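Local coordinates for mandelate racemase/muconate lactonizing enzyme family protein (Sorangium cellulosum, PDB 3S5S) that is of unknown function but has the two-part architecture of the enolase superfamily, a capping domain of antiparallel sheet and helices set against a modified TIM barrel, at residues A14-L19 with E31-L37; G50-P54 with A102-A106; V300-M306 with D323-P327. All coordinates share one frame; numbering follows the deposited sequence.

Contact 1 (A14-L19 with E31-L37); sequences ALDIPL and ERAANLL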
# COMPACT_ATOMS: atom_id res chain seq x y z
N ALA A 14 22.10 -12.39 -18.33
CA ALA A 14 21.18 -12.88 -19.34
C ALA A 14 20.30 -14.01 -18.78
O ALA A 14 20.82 -14.95 -18.16
CB ALA A 14 21.94 -13.35 -20.54
N LEU A 15 18.99 -13.90 -18.96
CA LEU A 15 18.06 -14.99 -18.62
C LEU A 15 17.25 -15.37 -19.89
O LEU A 15 16.12 -14.90 -20.09
CB LEU A 15 17.14 -14.63 -17.42
CG LEU A 15 16.17 -15.76 -16.98
CD1 LEU A 15 16.89 -17.11 -16.73
CD2 LEU A 15 15.28 -15.40 -15.77
N ASP A 16 17.88 -16.15 -20.75
CA ASP A 16 17.28 -16.52 -22.01
C ASP A 16 16.67 -17.91 -21.91
O ASP A 16 17.41 -18.92 -21.86
CB ASP A 16 18.34 -16.53 -23.14
CG ASP A 16 18.89 -15.12 -23.46
OD1 ASP A 16 18.13 -14.14 -23.36
OD2 ASP A 16 20.10 -15.01 -23.80
N ILE A 17 15.35 -17.97 -21.91
CA ILE A 17 14.62 -19.24 -21.90
C ILE A 17 13.78 -19.48 -23.15
O ILE A 17 12.94 -18.63 -23.50
CB ILE A 17 13.72 -19.33 -20.70
CG1 ILE A 17 14.45 -18.81 -19.46
CG2 ILE A 17 13.28 -20.79 -20.51
CD1 ILE A 17 13.56 -18.62 -18.24
N PRO A 18 13.96 -20.63 -23.81
CA PRO A 18 13.17 -20.94 -24.97
C PRO A 18 11.67 -21.05 -24.67
O PRO A 18 11.27 -21.51 -23.59
CB PRO A 18 13.72 -22.31 -25.41
CG PRO A 18 14.99 -22.50 -24.70
CD PRO A 18 14.85 -21.74 -23.44
N LEU A 19 10.86 -20.57 -25.60
CA LEU A 19 9.42 -20.79 -25.64
C LEU A 19 9.22 -22.01 -26.55
O LEU A 19 9.99 -22.19 -27.51
CB LEU A 19 8.72 -19.55 -26.21
CG LEU A 19 8.91 -18.24 -25.40
CD1 LEU A 19 8.29 -17.03 -26.06
CD2 LEU A 19 8.34 -18.37 -24.01
N GLU A 31 10.08 -15.20 -29.29
CA GLU A 31 10.47 -16.64 -29.58
C GLU A 31 11.46 -17.25 -28.56
O GLU A 31 11.89 -18.41 -28.68
CB GLU A 31 11.06 -16.78 -31.00
CG GLU A 31 10.79 -18.13 -31.71
CD GLU A 31 12.05 -19.02 -31.96
OE1 GLU A 31 12.49 -19.10 -33.14
OE2 GLU A 31 12.57 -19.66 -31.01
N ARG A 32 11.82 -16.42 -27.59
CA ARG A 32 12.78 -16.72 -26.55
C ARG A 32 12.24 -15.77 -25.52
O ARG A 32 11.79 -14.69 -25.88
CB ARG A 32 14.14 -16.18 -26.96
CG ARG A 32 15.39 -16.96 -26.56
CD ARG A 32 16.59 -16.01 -26.36
NE ARG A 32 16.62 -14.92 -27.33
CZ ARG A 32 17.27 -13.76 -27.17
NH1 ARG A 32 17.94 -13.48 -26.05
NH2 ARG A 32 17.19 -12.84 -28.13
N ALA A 33 12.24 -16.15 -24.26
CA ALA A 33 12.08 -15.16 -23.24
C ALA A 33 13.47 -14.56 -23.00
O ALA A 33 14.36 -15.21 -22.42
CB ALA A 33 11.51 -15.79 -22.00
N ALA A 34 13.67 -13.34 -23.51
CA ALA A 34 14.93 -12.60 -23.36
C ALA A 34 14.89 -11.73 -22.06
O ALA A 34 14.68 -10.51 -22.08
CB ALA A 34 15.26 -11.76 -24.64
N ASN A 35 15.09 -12.40 -20.94
CA ASN A 35 14.96 -11.79 -19.64
C ASN A 35 16.34 -11.54 -18.99
O ASN A 35 17.39 -11.71 -19.64
CB ASN A 35 14.04 -12.65 -18.77
CG ASN A 35 12.61 -12.70 -19.30
OD1 ASN A 35 12.31 -12.20 -20.40
ND2 ASN A 35 11.70 -13.32 -18.52
N LEU A 36 16.34 -11.07 -17.75
CA LEU A 36 17.57 -10.89 -17.01
C LEU A 36 17.37 -11.46 -15.64
O LEU A 36 16.23 -11.45 -15.10
CB LEU A 36 17.94 -9.42 -16.84
CG LEU A 36 18.16 -8.62 -18.11
CD1 LEU A 36 18.26 -7.13 -17.75
CD2 LEU A 36 19.40 -9.12 -18.84
N LEU A 37 18.47 -11.94 -15.08
CA LEU A 37 18.48 -12.35 -13.69
C LEU A 37 19.36 -11.36 -12.93
O LEU A 37 20.55 -11.12 -13.31
CB LEU A 37 19.02 -13.79 -13.54
CG LEU A 37 19.25 -14.25 -12.10
CD1 LEU A 37 17.95 -14.49 -11.39
CD2 LEU A 37 20.15 -15.47 -12.07
O HOH W 1 12.76 -22.32 -29.42
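Leu-15 and Asn-35 face each other as a hydrogen-bonded pair of two antiparallel strands, a good illustration of how a hairpin can bury one face and leave charge on the other. Leu-15 N gives its hydrogen to Asn-35 O at 2.8 Å, and Asn-35 N returns the bond to Leu-15 O. Leu-15 touches the partner strand through the root of its side chain, CB lying 3.6 Å from Leu-36 C. With CG anti to the backbone N (chi1 -178°), the branched end is carried outward from the sheet on the buried face, toward Glu-51.

Ala-33 makes the next hydrogen-bonded pair, with Ile-17. Its N reaches Ile-17 O at 2.7 Å, and its methyl settles beside the same oxygen, CB to Ile-17 O being 3.5 Å. Leu-19 points toward the partner chain where that chain turns at Glu-31 and Arg-32: its CD1 comes up against Arg-32 N at 3.9 Å.

The opposite face carries the charged pair. Arg-32 bends so that NH1 meets Asp-16 OD1 at 2.8 Å, a salt bridge whose hydrogen bond is weak and bent (137°); the carboxylate and guanidinium planes stand 77° apart. Ala-34 CB covers one guanidinium face off-centre, and Asp-16 OD1 has a second partner in Gln-63.

The hairpin joins strands 7-25 and 28-42, with strand 47-52 next to 28-42 in the sheet. Helix 63-72 lies against the side of Asp-16 and Ala-34, while Ile-17 and Leu-19 touch the loop around Leu-330 and Pro-334.

Contact 2 (G50-P54 with A102-A106); sequences GEAAP and AARCA
Ala-106 and Gly-50 mark the tight end of this contact, where a helix runs almost antiparallel to an edge strand with the two axes only 6.3 Å apart. So close an approach suits a surface of alanine and glycine. Gly-50, with no side chain to intervene, brings its CA to 3.3 Å from Ala-106 O in a nearly straight CA-H...O contact, and the methyl of Ala-106 presses on the peptide between Glu-51 and Ala-52, Ala-106 CB to Ala-52 N being 3.6 Å.

Ala-52 is the centre of the packing. Its methyl meets those of Ala-102 and Ala-106, one helical turn apart, and lies 3.4 Å from Ala-102 O by way of CB. That oxygen also accepts the helical bond from Ala-106 N, so the methyl is laid beside a carbonyl already engaged in the helix.

Beyond the strand the fit relaxes, although the touching residues there remain buried. Pro-54 offers its ring to Ala-102, the two CB atoms 4.0 Å apart, and Ala-53 adds little. No hydrogen bond crosses between the segments. The polar side chains point away from each other: Glu-51 leaves the helix for Ser-302, and Arg-104 forms a salt bridge with Glu-279. The alanine-lined first turns of helix 101-117 pack on strand 47-52, a helix-on-sheet layer of the N-terminal capping domain of the enolase superfamily.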
# COMPACT_ATOMS: atom_id res chain seq x y z
N GLY A 50 15.93 -11.53 -8.48
CA GLY A 50 14.84 -10.94 -9.20
C GLY A 50 14.98 -11.17 -10.69
O GLY A 50 16.04 -11.55 -11.16
N GLU A 51 13.88 -10.92 -11.41
CA GLU A 51 13.76 -11.19 -12.84
C GLU A 51 13.24 -9.94 -13.58
O GLU A 51 12.22 -9.37 -13.22
CB GLU A 51 12.81 -12.38 -13.06
CG GLU A 51 12.35 -12.54 -14.51
CD GLU A 51 11.63 -13.84 -14.79
OE1 GLU A 51 11.29 -14.56 -13.81
OE2 GLU A 51 11.38 -14.12 -15.99
N ALA A 52 13.97 -9.50 -14.59
CA ALA A 52 13.46 -8.51 -15.54
C ALA A 52 12.94 -9.26 -16.77
O ALA A 52 13.65 -10.05 -17.39
CB ALA A 52 14.55 -7.50 -15.91
N ALA A 53 11.69 -9.00 -17.11
CA ALA A 53 11.07 -9.66 -18.25
C ALA A 53 10.47 -8.57 -19.15
O ALA A 53 9.25 -8.49 -19.32
CB ALA A 53 9.98 -10.61 -17.78
N PRO A 54 11.32 -7.71 -19.71
CA PRO A 54 10.76 -6.66 -20.53
C PRO A 54 10.15 -7.28 -21.77
O PRO A 54 10.62 -8.32 -22.25
CB PRO A 54 11.99 -5.83 -20.93
CG PRO A 54 13.17 -6.82 -20.90
CD PRO A 54 12.81 -7.68 -19.68
N ALA A 102 10.73 -2.93 -15.88
CA ALA A 102 11.13 -4.35 -15.72
C ALA A 102 12.42 -4.48 -14.93
O ALA A 102 12.55 -5.41 -14.15
CB ALA A 102 11.29 -5.04 -17.07
N ALA A 103 13.36 -3.58 -15.17
CA ALA A 103 14.62 -3.50 -14.42
C ALA A 103 14.34 -3.15 -12.96
O ALA A 103 14.98 -3.72 -12.05
CB ALA A 103 15.61 -2.42 -15.04
N ARG A 104 13.41 -2.22 -12.74
CA ARG A 104 13.08 -1.79 -11.38
C ARG A 104 12.37 -2.86 -10.59
O ARG A 104 12.55 -2.98 -9.39
CB ARG A 104 12.27 -0.50 -11.39
CG ARG A 104 13.19 0.70 -11.71
CD ARG A 104 12.48 1.99 -11.56
NE ARG A 104 11.34 2.14 -12.45
CZ ARG A 104 10.07 2.26 -12.05
NH1 ARG A 104 9.14 2.43 -12.97
NH2 ARG A 104 9.71 2.25 -10.77
N CYS A 105 11.62 -3.68 -11.30
CA CYS A 105 10.89 -4.75 -10.65
C CYS A 105 11.89 -5.83 -10.25
O CYS A 105 11.86 -6.29 -9.12
CB CYS A 105 9.76 -5.27 -11.55
SG CYS A 105 8.96 -6.82 -10.98
N ALA A 106 12.81 -6.18 -11.14
CA ALA A 106 13.87 -7.12 -10.86
C ALA A 106 14.62 -6.79 -9.57
O ALA A 106 14.86 -7.69 -8.73
CB ALA A 106 14.85 -7.14 -12.02

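Contact 3 (V300-M306 with D323-P327); sequences VESVLAM and DLDTP
Val-300 and Ser-302 bring their backbones alongside Thr-326 and Pro-327, with CA to CA distances of 5.8 Å for Val-300 to Thr-326 and 5.3 Å for Ser-302 to Pro-327. A side-chain hydrogen bond crosses the contact: Thr-326 OG1 donates to Glu-301 O at 2.6 Å, lying in the carbonyl plane on a lone pair. A chi1 of 65° tucks OG1 inward over its own Thr-326 backbone, while CG2 touches both Met-306 CE and the backbone of Val-300.

Strand 293-296, helix 303-316 and the parallel strand 319-322 form a beta-alpha-beta crossover of the modified TIM barrel, with 300-306 after the first strand and 323-327 after the second; the contact joins the chain leaving each.

Met-306 buries the most surface. Kinked along its chain, it crosses Thr-326 at about a right angle and lays its sulfur on the backbone of Leu-324, with SD to Leu-324 C 3.3 Å. Its methyl reaches Thr-326, CE lying 3.2 Å from OG1, and the Pro-327 ring lies obliquely across the stem, CD to Met-306 CG being 3.7 Å. Val-303 CG2 meets the same ring more loosely. Ser-302 is the N-cap of helix 303-316, its OG accepting from Leu-304 N and also hydrogen-bonded to Glu-51 of the capping domain, and Asp-323 is held by a salt bridge to Lys-164.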
# COMPACT_ATOMS: atom_id res chain seq x y z
N VAL A 300 6.24 -11.95 -20.08
CA VAL A 300 6.58 -13.37 -20.41
C VAL A 300 7.66 -13.82 -19.43
O VAL A 300 8.82 -13.62 -19.67
CB VAL A 300 7.05 -13.54 -21.85
CG1 VAL A 300 7.48 -14.98 -22.12
CG2 VAL A 300 5.96 -13.11 -22.83
N GLU A 301 7.23 -14.39 -18.31
CA GLU A 301 8.03 -14.52 -17.09
C GLU A 301 8.32 -15.99 -16.73
O GLU A 301 7.47 -16.86 -16.94
CB GLU A 301 7.30 -13.82 -15.92
CG GLU A 301 7.03 -12.31 -16.18
CD GLU A 301 6.11 -11.62 -15.17
OE1 GLU A 301 5.58 -12.26 -14.24
OE2 GLU A 301 5.85 -10.41 -15.35
N SER A 302 9.50 -16.27 -16.18
CA SER A 302 9.76 -17.60 -15.62
C SER A 302 9.00 -17.76 -14.30
O SER A 302 8.20 -16.89 -13.88
CB SER A 302 11.25 -17.77 -15.35
OG SER A 302 11.69 -17.08 -14.16
N VAL A 303 9.28 -18.89 -13.65
CA VAL A 303 8.85 -19.26 -12.31
C VAL A 303 9.17 -18.18 -11.25
O VAL A 303 8.43 -17.95 -10.29
CB VAL A 303 9.52 -20.66 -11.99
CG1 VAL A 303 10.14 -20.77 -10.60
CG2 VAL A 303 8.59 -21.81 -12.34
N LEU A 304 10.29 -17.52 -11.44
CA LEU A 304 10.73 -16.49 -10.51
C LEU A 304 9.77 -15.29 -10.40
O LEU A 304 9.19 -15.05 -9.33
CB LEU A 304 12.17 -16.06 -10.84
CG LEU A 304 12.77 -14.88 -10.08
CD1 LEU A 304 12.37 -14.89 -8.69
CD2 LEU A 304 14.31 -14.82 -10.15
N ALA A 305 9.64 -14.52 -11.46
CA ALA A 305 8.75 -13.36 -11.40
C ALA A 305 7.28 -13.81 -11.19
O ALA A 305 6.52 -13.14 -10.47
CB ALA A 305 8.89 -12.48 -12.67
N MET A 306 6.90 -14.95 -11.79
CA MET A 306 5.56 -15.48 -11.59
C MET A 306 5.25 -15.80 -10.10
O MET A 306 4.21 -15.36 -9.56
CB MET A 306 5.28 -16.64 -12.48
CG MET A 306 5.00 -16.26 -13.93
SD MET A 306 3.23 -16.18 -14.29
CE MET A 306 3.09 -14.79 -15.45
N ASP A 323 -3.93 -14.49 -14.00
CA ASP A 323 -3.44 -14.82 -15.32
C ASP A 323 -1.92 -14.99 -15.25
O ASP A 323 -1.16 -14.10 -15.71
CB ASP A 323 -3.78 -13.66 -16.28
CG ASP A 323 -3.20 -13.85 -17.68
OD1 ASP A 323 -3.10 -15.00 -18.18
OD2 ASP A 323 -2.85 -12.85 -18.29
N LEU A 324 -1.49 -16.11 -14.65
CA LEU A 324 -0.08 -16.39 -14.31
C LEU A 324 0.42 -17.68 -14.94
O LEU A 324 0.82 -18.62 -14.24
CB LEU A 324 0.07 -16.48 -12.79
CG LEU A 324 -0.27 -15.18 -12.06
CD1 LEU A 324 -0.17 -15.36 -10.52
CD2 LEU A 324 0.58 -13.93 -12.59
N ASP A 325 0.42 -17.73 -16.26
CA ASP A 325 0.47 -19.01 -16.94
C ASP A 325 1.68 -19.18 -17.91
O ASP A 325 1.74 -20.15 -18.65
CB ASP A 325 -0.80 -19.15 -17.78
CG ASP A 325 -0.84 -18.13 -18.91
OD1 ASP A 325 -0.15 -17.10 -18.79
OD2 ASP A 325 -1.52 -18.34 -19.93
N THR A 326 2.60 -18.21 -17.89
CA THR A 326 3.75 -18.16 -18.77
C THR A 326 4.77 -19.32 -18.54
O THR A 326 5.33 -19.83 -19.52
CB THR A 326 4.43 -16.72 -18.82
OG1 THR A 326 4.98 -16.35 -17.55
CG2 THR A 326 3.40 -15.61 -19.24
N PRO A 327 4.96 -19.78 -17.28
CA PRO A 327 5.86 -20.94 -17.12
C PRO A 327 5.39 -22.16 -17.90
O PRO A 327 6.22 -23.01 -18.27
CB PRO A 327 5.83 -21.20 -15.61
CG PRO A 327 5.60 -19.86 -15.04
CD PRO A 327 4.57 -19.26 -15.97

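How the contacts relate
Contacts 1 and 2 belong to the capping domain and share its antiparallel sheet, strands 28-42 and 47-52 being neighbours; contact 3 lies in the barrel and is closest to the centre of the chain. Contact 1 is partly at the surface and contacts 2 and 3 are buried; their chemistry differs too. Contact 1 combines backbone pairing with a salt bridge, contact 2 is held by small apolar groups, and contact 3 combines a hydroxyl-to-carbonyl bond with methionine packing. Polar groups tie the three together. Glu-51 reaches Asn-35 of contact 1 with OE2 and, with OE1, Ala-305 N at the helix start of contact 3; Asn-35 also bonds Val-300 O, so the domain boundary is bridged.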